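Local coordinates for Tat pathway signal sequence domain protein (Parabacteroides merdae, PDB 4Q9A) that is a putative GDSL-like lipase or acylhydrolase of the SGNH hydrolase clan, probably cleaving ester bonds of a substrate not yet identified, at residues A[119-132]-A[168-180]. Sequence-based numbering, arbitrary orientation.
Sequences TVETYENDLRALLK and EFRKSARKLSEEF
Leu176 drops as a knob into a hole formed by Glu124, Leu127, Arg128 and Leu131, joining two near-parallel helices of the SGNH-hydrolase alpha/beta fold. The axes of 120-132 and 168-179 cross at -21° and approach to 9.8 Å; both helices precede the neighbouring parallel strands 142-146 and 183-185. On the buried side, Leu176 CD1 meets Leu127 CB at 3.8 Å, while its CD2 packs against Arg128 CB and NE. At one end Phe169 CD2 sits over a face of the Tyr123 ring, the rings meeting obliquely; Tyr123 OH is satisfied by Ile103 O. Val120 CB makes a CH-pi contact over Phe169, 4.1 Å from its ring centroid. At the other end Leu131 CB stands 3.6 Å from the Phe180 centroid, 5° off the ring normal.

The more solvent-facing side relies on charge. With chi1 at -163°, Glu124 swings its CG away from the backbone N; the extended chain carries the carboxylate toward helix 168-179, where OE2 salt-bridges Lys175 NZ at 3.1 Å. Arg128 NH2, of the same helix as Glu124, salt-bridges that OE2 from the same face at 2.7 Å. Arg128 also grips Glu179 side-on, the groups nearly coplanar. Replacing it with an alanine would probably leave Glu179 without its cross-helix mate and uncover one wall of the Leu176 socket. In that grip Arg128 NH2 reaches Glu179 OE2 at 3.3 Å, and NE meets the syn lone pair of OE1 at 2.9 Å.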
ATOM      1  N   THR A 119     -19.375 -22.961  18.454  1.00 69.66           N
ATOM      2  CA  THR A 119     -19.866 -23.451  17.156  1.00 68.63           C
ATOM      3  C   THR A 119     -20.186 -22.274  16.221  1.00 69.30           C
ATOM      4  O   THR A 119     -19.921 -21.120  16.572  1.00 67.64           O
ATOM      5  CB  THR A 119     -21.115 -24.335  17.340  1.00 77.09           C
ATOM      6  OG1 THR A 119     -22.133 -23.580  17.987  1.00 79.31           O
ATOM      7  CG2 THR A 119     -20.833 -25.607  18.108  1.00 77.35           C
ATOM      8  N   VAL A 120     -20.753 -22.570  15.029  1.00 65.17           N
ATOM      9  CA  VAL A 120     -21.200 -21.562  14.069  1.00 63.86           C
ATOM     10  C   VAL A 120     -22.411 -20.839  14.695  1.00 68.03           C
ATOM     11  O   VAL A 120     -22.618 -19.651  14.436  1.00 66.08           O
ATOM     12  CB  VAL A 120     -21.482 -22.151  12.652  1.00 68.93           C
ATOM     13  CG1 VAL A 120     -22.597 -23.190  12.667  1.00 70.75           C
ATOM     14  CG2 VAL A 120     -21.752 -21.056  11.616  1.00 67.79           C
ATOM     15  N   GLU A 121     -23.172 -21.552  15.568  1.00 66.39           N
ATOM     16  CA  GLU A 121     -24.303 -21.007  16.313  1.00 66.20           C
ATOM     17  C   GLU A 121     -23.810 -19.876  17.180  1.00 67.97           C
ATOM     18  O   GLU A 121     -24.358 -18.768  17.113  1.00 68.21           O
ATOM     19  CB  GLU A 121     -24.925 -22.081  17.193  1.00 69.72           C
ATOM     20  CG  GLU A 121     -25.966 -22.956  16.545  1.00 84.35           C
ATOM     21  CD  GLU A 121     -26.945 -23.486  17.580  1.00109.87           C
ATOM     22  OE1 GLU A 121     -26.510 -23.814  18.710  1.00107.79           O
ATOM     23  OE2 GLU A 121     -28.159 -23.535  17.274  1.00101.67           O
ATOM     24  N   THR A 122     -22.725 -20.147  17.955  1.00 61.40           N
ATOM     25  CA  THR A 122     -22.085 -19.172  18.846  1.00 59.38           C
ATOM     26  C   THR A 122     -21.758 -17.920  18.061  1.00 60.50           C
ATOM     27  O   THR A 122     -22.249 -16.847  18.394  1.00 59.08           O
ATOM     28  CB  THR A 122     -20.814 -19.752  19.499  1.00 60.77           C
ATOM     29  OG1 THR A 122     -21.080 -21.047  20.013  1.00 66.95           O
ATOM     30  CG2 THR A 122     -20.283 -18.877  20.598  1.00 52.56           C
ATOM     31  N   TYR A 123     -20.997 -18.103  16.964  1.00 56.17           N
ATOM     32  CA  TYR A 123     -20.517 -17.086  16.040  1.00 53.63           C
ATOM     33  C   TYR A 123     -21.669 -16.226  15.468  1.00 57.86           C
ATOM     34  O   TYR A 123     -21.624 -14.998  15.602  1.00 55.95           O
ATOM     35  CB  TYR A 123     -19.703 -17.764  14.911  1.00 53.57           C
ATOM     36  CG  TYR A 123     -19.299 -16.836  13.785  1.00 52.69           C
ATOM     37  CD1 TYR A 123     -18.321 -15.869  13.973  1.00 53.24           C
ATOM     38  CD2 TYR A 123     -19.902 -16.920  12.531  1.00 52.81           C
ATOM     39  CE1 TYR A 123     -17.976 -14.982  12.957  1.00 53.28           C
ATOM     40  CE2 TYR A 123     -19.540 -16.057  11.496  1.00 52.34           C
ATOM     41  CZ  TYR A 123     -18.571 -15.091  11.713  1.00 61.51           C
ATOM     42  OH  TYR A 123     -18.181 -14.247  10.696  1.00 66.16           O
ATOM     43  N   GLU A 124     -22.691 -16.864  14.857  1.00 57.27           N
ATOM     44  CA  GLU A 124     -23.828 -16.167  14.240  1.00 58.30           C
ATOM     45  C   GLU A 124     -24.657 -15.396  15.283  1.00 62.23           C
ATOM     46  O   GLU A 124     -25.031 -14.259  15.023  1.00 63.03           O
ATOM     47  CB  GLU A 124     -24.722 -17.134  13.429  1.00 61.09           C
ATOM     48  CG  GLU A 124     -25.657 -16.421  12.460  1.00 68.61           C
ATOM     49  CD  GLU A 124     -26.673 -17.301  11.771  1.00 83.71           C
ATOM     50  OE1 GLU A 124     -26.282 -18.022  10.825  1.00 69.34           O
ATOM     51  OE2 GLU A 124     -27.866 -17.246  12.154  1.00 78.02           O
ATOM     52  N   ASN A 125     -24.899 -15.978  16.457  1.00 58.45           N
ATOM     53  CA  ASN A 125     -25.654 -15.289  17.501  1.00 59.09           C
ATOM     54  C   ASN A 125     -24.883 -14.098  18.079  1.00 59.26           C
ATOM     55  O   ASN A 125     -25.464 -13.026  18.244  1.00 58.24           O
ATOM     56  CB  ASN A 125     -26.045 -16.257  18.614  1.00 63.08           C
ATOM     57  CG  ASN A 125     -27.076 -17.263  18.186  1.00 71.75           C
ATOM     58  OD1 ASN A 125     -28.079 -16.930  17.542  1.00 63.27           O
ATOM     59  ND2 ASN A 125     -26.860 -18.509  18.558  1.00 62.40           N
ATOM     60  N   ASP A 126     -23.586 -14.288  18.352  1.00 54.91           N
ATOM     61  CA  ASP A 126     -22.703 -13.258  18.907  1.00 53.99           C
ATOM     62  C   ASP A 126     -22.536 -12.069  17.949  1.00 56.50           C
ATOM     63  O   ASP A 126     -22.572 -10.912  18.406  1.00 55.71           O
ATOM     64  CB  ASP A 126     -21.332 -13.841  19.281  1.00 54.95           C
ATOM     65  CG  ASP A 126     -21.288 -14.675  20.564  1.00 65.50           C
ATOM     66  OD1 ASP A 126     -22.378 -15.027  21.095  1.00 66.25           O
ATOM     67  OD2 ASP A 126     -20.170 -15.003  21.019  1.00 72.19           O
ATOM     68  N   LEU A 127     -22.384 -12.352  16.628  1.00 51.88           N
ATOM     69  CA  LEU A 127     -22.228 -11.320  15.599  1.00 49.90           C
ATOM     70  C   LEU A 127     -23.537 -10.535  15.426  1.00 53.37           C
ATOM     71  O   LEU A 127     -23.500  -9.303  15.364  1.00 53.29           O
ATOM     72  CB  LEU A 127     -21.754 -11.937  14.270  1.00 49.15           C
ATOM     73  CG  LEU A 127     -21.047 -11.014  13.231  1.00 50.99           C
ATOM     74  CD1 LEU A 127     -20.117  -9.974  13.879  1.00 48.74           C
ATOM     75  CD2 LEU A 127     -20.264 -11.837  12.240  1.00 50.60           C
ATOM     76  N   ARG A 128     -24.684 -11.252  15.461  1.00 49.03           N
ATOM     77  CA  ARG A 128     -26.008 -10.650  15.380  1.00 49.18           C
ATOM     78  C   ARG A 128     -26.131  -9.631  16.511  1.00 55.39           C
ATOM     79  O   ARG A 128     -26.448  -8.460  16.267  1.00 54.70           O
ATOM     80  CB  ARG A 128     -27.122 -11.721  15.454  1.00 46.11           C
ATOM     81  CG  ARG A 128     -28.521 -11.111  15.307  1.00 51.62           C
ATOM     82  CD  ARG A 128     -29.636 -12.119  15.065  1.00 59.79           C
ATOM     83  NE  ARG A 128     -29.409 -12.914  13.854  1.00 62.37           N
ATOM     84  CZ  ARG A 128     -29.204 -14.231  13.845  1.00 71.13           C
ATOM     85  NH1 ARG A 128     -29.251 -14.927  14.983  1.00 49.29           N
ATOM     86  NH2 ARG A 128     -28.971 -14.866  12.702  1.00 51.99           N
ATOM     87  N   ALA A 129     -25.787 -10.080  17.736  1.00 53.20           N
ATOM     88  CA  ALA A 129     -25.821  -9.307  18.969  1.00 53.08           C
ATOM     89  C   ALA A 129     -24.916  -8.084  18.868  1.00 56.01           C
ATOM     90  O   ALA A 129     -25.371  -6.988  19.222  1.00 55.78           O
ATOM     91  CB  ALA A 129     -25.418 -10.181  20.142  1.00 54.36           C
ATOM     92  N   LEU A 130     -23.669  -8.261  18.345  1.00 51.42           N
ATOM     93  CA  LEU A 130     -22.692  -7.174  18.151  1.00 50.43           C
ATOM     94  C   LEU A 130     -23.182  -6.125  17.132  1.00 55.30           C
ATOM     95  O   LEU A 130     -22.982  -4.927  17.339  1.00 53.94           O
ATOM     96  CB  LEU A 130     -21.322  -7.717  17.711  1.00 49.31           C
ATOM     97  CG  LEU A 130     -20.134  -6.715  17.738  1.00 52.79           C
ATOM     98  CD1 LEU A 130     -19.907  -6.149  19.110  1.00 53.01           C
ATOM     99  CD2 LEU A 130     -18.843  -7.368  17.270  1.00 54.64           C
ATOM    100  N   LEU A 131     -23.832  -6.582  16.049  1.00 52.52           N
ATOM    101  CA  LEU A 131     -24.363  -5.712  15.002  1.00 51.00           C
ATOM    102  C   LEU A 131     -25.622  -4.981  15.488  1.00 54.32           C
ATOM    103  O   LEU A 131     -25.795  -3.805  15.159  1.00 54.00           O
ATOM    104  CB  LEU A 131     -24.641  -6.519  13.722  1.00 50.85           C
ATOM    105  CG  LEU A 131     -23.384  -7.001  12.984  1.00 54.80           C
ATOM    106  CD1 LEU A 131     -23.699  -8.177  12.038  1.00 55.36           C
ATOM    107  CD2 LEU A 131     -22.647  -5.833  12.278  1.00 55.16           C
ATOM    108  N   LYS A 132     -26.479  -5.661  16.284  1.00 50.26           N
ATOM    109  CA  LYS A 132     -27.703  -5.062  16.823  1.00 51.45           C
ATOM    110  C   LYS A 132     -27.332  -3.899  17.735  1.00 57.80           C
ATOM    111  O   LYS A 132     -27.863  -2.803  17.578  1.00 57.74           O
ATOM    112  CB  LYS A 132     -28.558  -6.113  17.577  1.00 53.98           C
ATOM    113  CG  LYS A 132     -29.919  -5.604  18.044  1.00 50.39           C
ATOM    114  CD  LYS A 132     -30.782  -6.714  18.633  1.00 55.38           C
ATOM    115  CE  LYS A 132     -31.869  -6.194  19.551  1.00 59.01           C
ATOM    116  NZ  LYS A 132     -31.355  -5.933  20.924  1.00 63.26           N
ATOM    117  N   GLU A 168     -19.988 -22.679   6.608  1.00 62.24           N
ATOM    118  CA  GLU A 168     -21.149 -22.275   7.407  1.00 61.55           C
ATOM    119  C   GLU A 168     -20.915 -20.924   8.057  1.00 62.25           C
ATOM    120  O   GLU A 168     -21.870 -20.166   8.249  1.00 61.49           O
ATOM    121  CB  GLU A 168     -21.479 -23.340   8.460  1.00 64.10           C
ATOM    122  CG  GLU A 168     -22.092 -24.596   7.849  1.00 75.03           C
ATOM    123  CD  GLU A 168     -23.284 -24.379   6.928  1.00 95.38           C
ATOM    124  OE1 GLU A 168     -24.244 -23.693   7.345  1.00 94.51           O
ATOM    125  OE2 GLU A 168     -23.250 -24.880   5.780  1.00 89.00           O
ATOM    126  N   PHE A 169     -19.637 -20.616   8.363  1.00 57.08           N
ATOM    127  CA  PHE A 169     -19.192 -19.350   8.942  1.00 55.40           C
ATOM    128  C   PHE A 169     -19.296 -18.238   7.898  1.00 59.36           C
ATOM    129  O   PHE A 169     -19.748 -17.140   8.217  1.00 58.56           O
ATOM    130  CB  PHE A 169     -17.763 -19.472   9.493  1.00 56.41           C
ATOM    131  CG  PHE A 169     -17.688 -20.135  10.854  1.00 58.91           C
ATOM    132  CD1 PHE A 169     -17.870 -21.505  10.992  1.00 63.30           C
ATOM    133  CD2 PHE A 169     -17.437 -19.386  11.996  1.00 60.87           C
ATOM    134  CE1 PHE A 169     -17.829 -22.111  12.249  1.00 65.01           C
ATOM    135  CE2 PHE A 169     -17.380 -19.996  13.254  1.00 64.98           C
ATOM    136  CZ  PHE A 169     -17.573 -21.357  13.370  1.00 64.25           C
ATOM    137  N   ARG A 170     -18.941 -18.541   6.640  1.00 57.39           N
ATOM    138  CA  ARG A 170     -19.045 -17.597   5.519  1.00 56.78           C
ATOM    139  C   ARG A 170     -20.537 -17.321   5.194  1.00 63.03           C
ATOM    140  O   ARG A 170     -20.897 -16.178   4.880  1.00 62.55           O
ATOM    141  CB  ARG A 170     -18.300 -18.146   4.296  1.00 55.54           C
ATOM    142  CG  ARG A 170     -16.787 -18.331   4.499  1.00 62.29           C
ATOM    143  CD  ARG A 170     -16.126 -19.184   3.416  1.00 70.35           C
ATOM    144  NE  ARG A 170     -16.628 -18.880   2.072  1.00 69.63           N
ATOM    145  CZ  ARG A 170     -17.248 -19.757   1.286  1.00 82.26           C
ATOM    146  NH1 ARG A 170     -17.421 -21.013   1.687  1.00 56.38           N
ATOM    147  NH2 ARG A 170     -17.688 -19.390   0.088  1.00 78.19           N
ATOM    148  N   LYS A 171     -21.401 -18.376   5.310  1.00 60.56           N
ATOM    149  CA  LYS A 171     -22.856 -18.316   5.112  1.00 60.73           C
ATOM    150  C   LYS A 171     -23.478 -17.346   6.104  1.00 63.45           C
ATOM    151  O   LYS A 171     -24.368 -16.578   5.733  1.00 63.82           O
ATOM    152  CB  LYS A 171     -23.490 -19.710   5.308  1.00 64.56           C
ATOM    153  CG  LYS A 171     -23.652 -20.567   4.058  1.00 80.33           C
ATOM    154  CD  LYS A 171     -24.284 -21.930   4.418  1.00 88.50           C
ATOM    155  CE  LYS A 171     -24.482 -22.887   3.257  1.00 87.89           C
ATOM    156  NZ  LYS A 171     -23.200 -23.326   2.638  1.00 86.04           N
ATOM    157  N   SER A 172     -23.014 -17.409   7.373  1.00 57.99           N
ATOM    158  CA  SER A 172     -23.507 -16.604   8.475  1.00 57.34           C
ATOM    159  C   SER A 172     -23.126 -15.153   8.280  1.00 59.50           C
ATOM    160  O   SER A 172     -23.996 -14.277   8.385  1.00 60.85           O
ATOM    161  CB  SER A 172     -22.986 -17.130   9.808  1.00 60.88           C
ATOM    162  OG  SER A 172     -23.432 -18.457  10.022  1.00 70.20           O
ATOM    163  N   ALA A 173     -21.859 -14.892   7.946  1.00 52.61           N
ATOM    164  CA  ALA A 173     -21.397 -13.522   7.709  1.00 50.56           C
ATOM    165  C   ALA A 173     -22.262 -12.860   6.631  1.00 53.72           C
ATOM    166  O   ALA A 173     -22.734 -11.736   6.850  1.00 52.75           O
ATOM    167  CB  ALA A 173     -19.933 -13.511   7.304  1.00 50.00           C
ATOM    168  N   ARG A 174     -22.565 -13.604   5.527  1.00 48.47           N
ATOM    169  CA  ARG A 174     -23.396 -13.093   4.441  1.00 47.75           C
ATOM    170  C   ARG A 174     -24.832 -12.864   4.902  1.00 52.30           C
ATOM    171  O   ARG A 174     -25.384 -11.800   4.610  1.00 52.40           O
ATOM    172  CB  ARG A 174     -23.372 -14.021   3.224  1.00 46.81           C
ATOM    173  CG  ARG A 174     -24.090 -13.425   2.011  1.00 51.73           C
ATOM    174  CD  ARG A 174     -24.081 -14.340   0.802  1.00 58.98           C
ATOM    175  NE  ARG A 174     -22.741 -14.497   0.227  1.00 69.20           N
ATOM    176  CZ  ARG A 174     -22.165 -13.632  -0.606  1.00 81.47           C
ATOM    177  NH1 ARG A 174     -22.799 -12.519  -0.963  1.00 50.27           N
ATOM    178  NH2 ARG A 174     -20.942 -13.865  -1.074  1.00 77.23           N
ATOM    179  N   LYS A 175     -25.430 -13.854   5.610  1.00 48.86           N
ATOM    180  CA  LYS A 175     -26.813 -13.818   6.122  1.00 49.70           C
ATOM    181  C   LYS A 175     -27.040 -12.570   6.991  1.00 55.20           C
ATOM    182  O   LYS A 175     -28.092 -11.924   6.891  1.00 55.16           O
ATOM    183  CB  LYS A 175     -27.099 -15.097   6.937  1.00 51.36           C
ATOM    184  CG  LYS A 175     -28.505 -15.229   7.521  1.00 47.21           C
ATOM    185  CD  LYS A 175     -28.592 -16.467   8.426  1.00 58.80           C
ATOM    186  CE  LYS A 175     -29.938 -16.660   9.084  1.00 69.12           C
ATOM    187  NZ  LYS A 175     -29.939 -17.845   9.987  1.00 75.07           N
ATOM    188  N   LEU A 176     -26.021 -12.225   7.802  1.00 50.77           N
ATOM    189  CA  LEU A 176     -26.094 -11.105   8.707  1.00 50.58           C
ATOM    190  C   LEU A 176     -25.911  -9.791   7.975  1.00 55.85           C
ATOM    191  O   LEU A 176     -26.560  -8.808   8.345  1.00 55.38           O
ATOM    192  CB  LEU A 176     -25.093 -11.276   9.844  1.00 49.69           C
ATOM    193  CG  LEU A 176     -25.479 -12.379  10.838  1.00 54.98           C
ATOM    194  CD1 LEU A 176     -24.297 -12.815  11.650  1.00 53.84           C
ATOM    195  CD2 LEU A 176     -26.677 -11.957  11.740  1.00 57.22           C
ATOM    196  N   SER A 177     -25.085  -9.770   6.907  1.00 53.97           N
ATOM    197  CA  SER A 177     -24.919  -8.557   6.091  1.00 53.58           C
ATOM    198  C   SER A 177     -26.276  -8.202   5.451  1.00 60.69           C
ATOM    199  O   SER A 177     -26.603  -7.025   5.328  1.00 60.78           O
ATOM    200  CB  SER A 177     -23.828  -8.729   5.034  1.00 53.64           C
ATOM    201  OG  SER A 177     -24.307  -9.409   3.888  1.00 63.73           O
ATOM    202  N   GLU A 178     -27.077  -9.234   5.109  1.00 58.65           N
ATOM    203  CA  GLU A 178     -28.405  -9.082   4.524  1.00 61.08           C
ATOM    204  C   GLU A 178     -29.382  -8.554   5.586  1.00 67.57           C
ATOM    205  O   GLU A 178     -30.071  -7.559   5.330  1.00 69.68           O
ATOM    206  CB  GLU A 178     -28.914 -10.411   3.920  1.00 63.88           C
ATOM    207  CG  GLU A 178     -28.197 -10.860   2.651  1.00 75.80           C
ATOM    208  CD  GLU A 178     -28.121 -12.358   2.382  1.00112.22           C
ATOM    209  OE1 GLU A 178     -28.834 -13.141   3.052  1.00116.75           O
ATOM    210  OE2 GLU A 178     -27.345 -12.749   1.480  1.00111.26           O
ATOM    211  N   GLU A 179     -29.409  -9.199   6.784  1.00 62.11           N
ATOM    212  CA  GLU A 179     -30.274  -8.862   7.926  1.00 60.95           C
ATOM    213  C   GLU A 179     -30.162  -7.408   8.333  1.00 63.36           C
ATOM    214  O   GLU A 179     -31.187  -6.758   8.557  1.00 64.96           O
ATOM    215  CB  GLU A 179     -29.935  -9.733   9.146  1.00 61.90           C
ATOM    216  CG  GLU A 179     -30.434 -11.168   9.074  1.00 69.85           C
ATOM    217  CD  GLU A 179     -30.255 -11.988  10.339  1.00 81.18           C
ATOM    218  OE1 GLU A 179     -30.069 -11.383  11.421  1.00 60.29           O
ATOM    219  OE2 GLU A 179     -30.383 -13.233  10.259  1.00 73.19           O
ATOM    220  N   PHE A 180     -28.929  -6.907   8.472  1.00 57.32           N
ATOM    221  CA  PHE A 180     -28.661  -5.541   8.907  1.00 55.86           C
ATOM    222  C   PHE A 180     -28.480  -4.603   7.704  1.00 59.65           C
ATOM    223  O   PHE A 180     -28.277  -3.407   7.897  1.00 59.47           O
ATOM    224  CB  PHE A 180     -27.427  -5.518   9.838  1.00 56.26           C
ATOM    225  CG  PHE A 180     -27.665  -6.270  11.125  1.00 58.70           C
ATOM    226  CD1 PHE A 180     -27.417  -7.638  11.205  1.00 62.41           C
ATOM    227  CD2 PHE A 180     -28.214  -5.630  12.233  1.00 61.36           C
ATOM    228  CE1 PHE A 180     -27.694  -8.351  12.380  1.00 64.28           C
ATOM    229  CE2 PHE A 180     -28.493  -6.341  13.406  1.00 65.01           C
ATOM    230  CZ  PHE A 180     -28.223  -7.698  13.476  1.00 63.59           C
TER